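Local coordinates for blue-light-activated histidine kinase 2 (Erythrobacter litoralis HTCC2594, PDB 4R39), which senses blue light through a flavin-binding LOV domain and transfers phosphate from ATP to a histidine, a signal linked to increased bacterial virulence, at residues E132-A137 / V164-D169. Residues are numbered along the deposited sequence; the frame is centred on the assembly and turned at random.
Sequences EVLTNA and VTVEDD. With MG (magnesium ion), chain E; ANP (phosphoaminophosphonic acid-adenylate ester), chain F.
In the Bergerat-fold ATP site of the kinase's catalytic domain, V133, L134 and A137 of the N-box helix pack on V166 and D168 of 164-169, while N136 on the same helix contributes a ligand to magnesium and a bond to the nucleotide. The V133 and V166 side chains lie alongside one another, pointing opposite ways, with V133 CG1 3.6 Å from V166 CB. V166 CG1, anti to its own backbone N (chi1 174°), also reaches L134 CD1 at 4.2 Å, the L134 side chain set roughly perpendicular to that of V166. The A137 methyl group lies beside D168 OD1; OD2 of the same carboxylate accepts a hydrogen bond from adenine N6 of the ATP analogue (2.8 Å, N-H...O angle 154°). On the phosphate side, N136 splits its amide: OD1 binds magnesium at 2.0 Å, and ND2 donates to alpha-phosphate O1A at 3.0 Å, which fixes the rotation of the amide. A magnesium-bound water donates to both O and OE1 of E132, which thus acts in the second shell; its OE2 forms salt bridges with R60 and R61. The axes of 132-137 (helix 120-140) and 164-168 (strand 161-168) run nearly parallel, 8° apart in direction and 8.8 Å at closest approach. Strands 148-156 and 211-217 flank that strand, touching L134 through V150 and V133 through V212, and helix 87-102 packs on L134 through A95 and I98.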
loop_
_atom_site.group_PDB
_atom_site.type_symbol
_atom_site.label_atom_id
_atom_site.label_comp_id
_atom_site.label_asym_id
_atom_site.label_seq_id
_atom_site.Cartn_x
_atom_site.Cartn_y
_atom_site.Cartn_z
ATOM N N GLU A 132 -1.433 -3.424 2.069
ATOM C CA GLU A 132 -1.327 -4.252 3.266
ATOM C C GLU A 132 -2.585 -4.221 4.118
ATOM O O GLU A 132 -3.121 -5.263 4.494
ATOM C CB GLU A 132 -0.161 -3.782 4.140
ATOM C CG GLU A 132 1.211 -4.053 3.572
ATOM C CD GLU A 132 1.397 -5.489 3.150
ATOM O OE1 GLU A 132 0.864 -6.397 3.829
ATOM O OE2 GLU A 132 2.052 -5.717 2.108
ATOM N N VAL A 133 -3.041 -3.016 4.432
ATOM C CA VAL A 133 -4.138 -2.850 5.369
ATOM C C VAL A 133 -5.467 -3.248 4.740
ATOM O O VAL A 133 -6.317 -3.845 5.398
ATOM C CB VAL A 133 -4.222 -1.400 5.878
ATOM C CG1 VAL A 133 -5.353 -1.253 6.884
ATOM C CG2 VAL A 133 -2.896 -0.988 6.502
ATOM N N LEU A 134 -5.649 -2.910 3.469
ATOM C CA LEU A 134 -6.910 -3.192 2.800
ATOM C C LEU A 134 -7.074 -4.688 2.548
ATOM O O LEU A 134 -8.165 -5.229 2.701
ATOM C CB LEU A 134 -7.012 -2.428 1.482
ATOM C CG LEU A 134 -8.373 -2.550 0.796
ATOM C CD1 LEU A 134 -9.424 -1.782 1.579
ATOM C CD2 LEU A 134 -8.300 -2.061 -0.635
ATOM N N THR A 135 -5.994 -5.349 2.148
ATOM C CA THR A 135 -6.034 -6.788 1.945
ATOM C C THR A 135 -6.392 -7.450 3.257
ATOM O O THR A 135 -7.163 -8.407 3.297
ATOM C CB THR A 135 -4.686 -7.340 1.497
ATOM O OG1 THR A 135 -4.134 -6.487 0.496
ATOM C CG2 THR A 135 -4.849 -8.746 0.942
ATOM N N ASN A 136 -5.815 -6.929 4.331
ATOM C CA ASN A 136 -6.071 -7.453 5.657
ATOM C C ASN A 136 -7.550 -7.414 5.980
ATOM O O ASN A 136 -8.089 -8.361 6.550
ATOM C CB ASN A 136 -5.280 -6.671 6.706
ATOM C CG ASN A 136 -3.869 -7.187 6.874
ATOM O OD1 ASN A 136 -3.495 -8.217 6.305
ATOM N ND2 ASN A 136 -3.075 -6.481 7.668
ATOM N N ALA A 137 -8.207 -6.322 5.607
ATOM C CA ALA A 137 -9.637 -6.193 5.840
ATOM C C ALA A 137 -10.391 -7.310 5.133
ATOM O O ALA A 137 -11.131 -8.063 5.761
ATOM C CB ALA A 137 -10.129 -4.844 5.363
ATOM N N VAL A 164 -4.997 8.814 5.610
ATOM C CA VAL A 164 -5.468 7.610 4.941
ATOM C C VAL A 164 -6.109 6.690 5.972
ATOM O O VAL A 164 -5.492 6.350 6.978
ATOM C CB VAL A 164 -4.319 6.887 4.218
ATOM C CG1 VAL A 164 -4.829 5.639 3.513
ATOM C CG2 VAL A 164 -3.657 7.825 3.218
ATOM N N THR A 165 -7.355 6.301 5.713
ATOM C CA THR A 165 -8.126 5.467 6.628
ATOM C C THR A 165 -8.599 4.193 5.944
ATOM O O THR A 165 -9.011 4.221 4.786
ATOM C CB THR A 165 -9.377 6.215 7.142
ATOM O OG1 THR A 165 -8.978 7.411 7.817
ATOM C CG2 THR A 165 -10.197 5.343 8.104
ATOM N N VAL A 166 -8.541 3.082 6.673
ATOM C CA VAL A 166 -9.191 1.844 6.250
ATOM C C VAL A 166 -10.063 1.342 7.396
ATOM O O VAL A 166 -9.576 1.109 8.496
ATOM C CB VAL A 166 -8.171 0.778 5.814
ATOM C CG1 VAL A 166 -8.869 -0.547 5.511
ATOM C CG2 VAL A 166 -7.400 1.266 4.593
ATOM N N GLU A 167 -11.351 1.183 7.115
ATOM C CA GLU A 167 -12.374 0.939 8.127
ATOM C C GLU A 167 -13.102 -0.385 7.878
ATOM O O GLU A 167 -13.557 -0.624 6.769
ATOM C CB GLU A 167 -13.405 2.069 8.053
ATOM C CG GLU A 167 -13.358 3.108 9.166
ATOM C CD GLU A 167 -14.589 4.006 9.173
ATOM O OE1 GLU A 167 -15.573 3.675 8.472
ATOM O OE2 GLU A 167 -14.575 5.040 9.880
ATOM N N ASP A 168 -13.221 -1.230 8.901
ATOM C CA ASP A 168 -14.064 -2.433 8.846
ATOM C C ASP A 168 -15.252 -2.298 9.771
ATOM O O ASP A 168 -15.201 -1.546 10.739
ATOM C CB ASP A 168 -13.337 -3.661 9.386
ATOM C CG ASP A 168 -12.133 -4.020 8.600
ATOM O OD1 ASP A 168 -12.203 -3.920 7.363
ATOM O OD2 ASP A 168 -11.127 -4.413 9.225
ATOM N N ASP A 169 -16.292 -3.080 9.504
ATOM C CA ASP A 169 -17.336 -3.314 10.493
ATOM C C ASP A 169 -17.323 -4.780 10.924
ATOM O O ASP A 169 -18.268 -5.275 11.539
ATOM C CB ASP A 169 -18.708 -2.927 9.943
ATOM C CG ASP A 169 -19.191 -3.857 8.846
ATOM O OD1 ASP A 169 -18.376 -4.618 8.279
ATOM O OD2 ASP A 169 -20.400 -3.810 8.537
HETATM MG MG MG E . -1.583 -8.818 5.938
HETATM P PG ANP F . 0.601 -11.223 5.210
HETATM O O1G ANP F . 2.091 -11.279 5.175
HETATM O O2G ANP F . 0.130 -9.770 5.589
HETATM O O3G ANP F . 0.044 -11.581 3.775
HETATM P PB ANP F . -0.937 -11.614 7.530
HETATM O O1B ANP F . -1.621 -12.678 8.320
HETATM O O2B ANP F . -2.029 -10.719 6.863
HETATM N N3B ANP F . 0.029 -12.332 6.357
HETATM P PA ANP F . -0.443 -9.318 8.975
HETATM O O1A ANP F . -0.793 -8.436 7.841
HETATM O O2A ANP F . 0.713 -8.797 9.834
HETATM O O3A ANP F . -0.020 -10.770 8.474
HETATM O "O5'" ANP F . -1.726 -9.544 9.858
HETATM C "C5'" ANP F . -1.577 -9.987 11.216
HETATM C "C4'" ANP F . -2.834 -10.687 11.667
HETATM O "O4'" ANP F . -3.755 -9.718 12.211
HETATM C "C3'" ANP F . -3.628 -11.421 10.592
HETATM O "O3'" ANP F . -3.121 -12.735 10.392
HETATM C "C2'" ANP F . -5.035 -11.443 11.185
HETATM O "O2'" ANP F . -5.203 -12.537 12.079
HETATM C "C1'" ANP F . -5.090 -10.112 11.950
HETATM N N9 ANP F . -5.748 -9.025 11.235
HETATM C C8 ANP F . -5.152 -8.064 10.458
HETATM N N7 ANP F . -5.988 -7.196 9.946
HETATM C C5 ANP F . -7.225 -7.613 10.419
HETATM C C6 ANP F . -8.528 -7.111 10.239
HETATM N N6 ANP F . -8.815 -6.037 9.500
HETATM N N1 ANP F . -9.540 -7.760 10.854
HETATM C C2 ANP F . -9.259 -8.836 11.596
HETATM N N3 ANP F . -8.072 -9.399 11.838
HETATM C C4 ANP F . -7.090 -8.735 11.217
HETATM O O HOH W 1 -1.386 -6.928 5.117
HETATM O O HOH W 2 -2.240 -9.760 4.217
#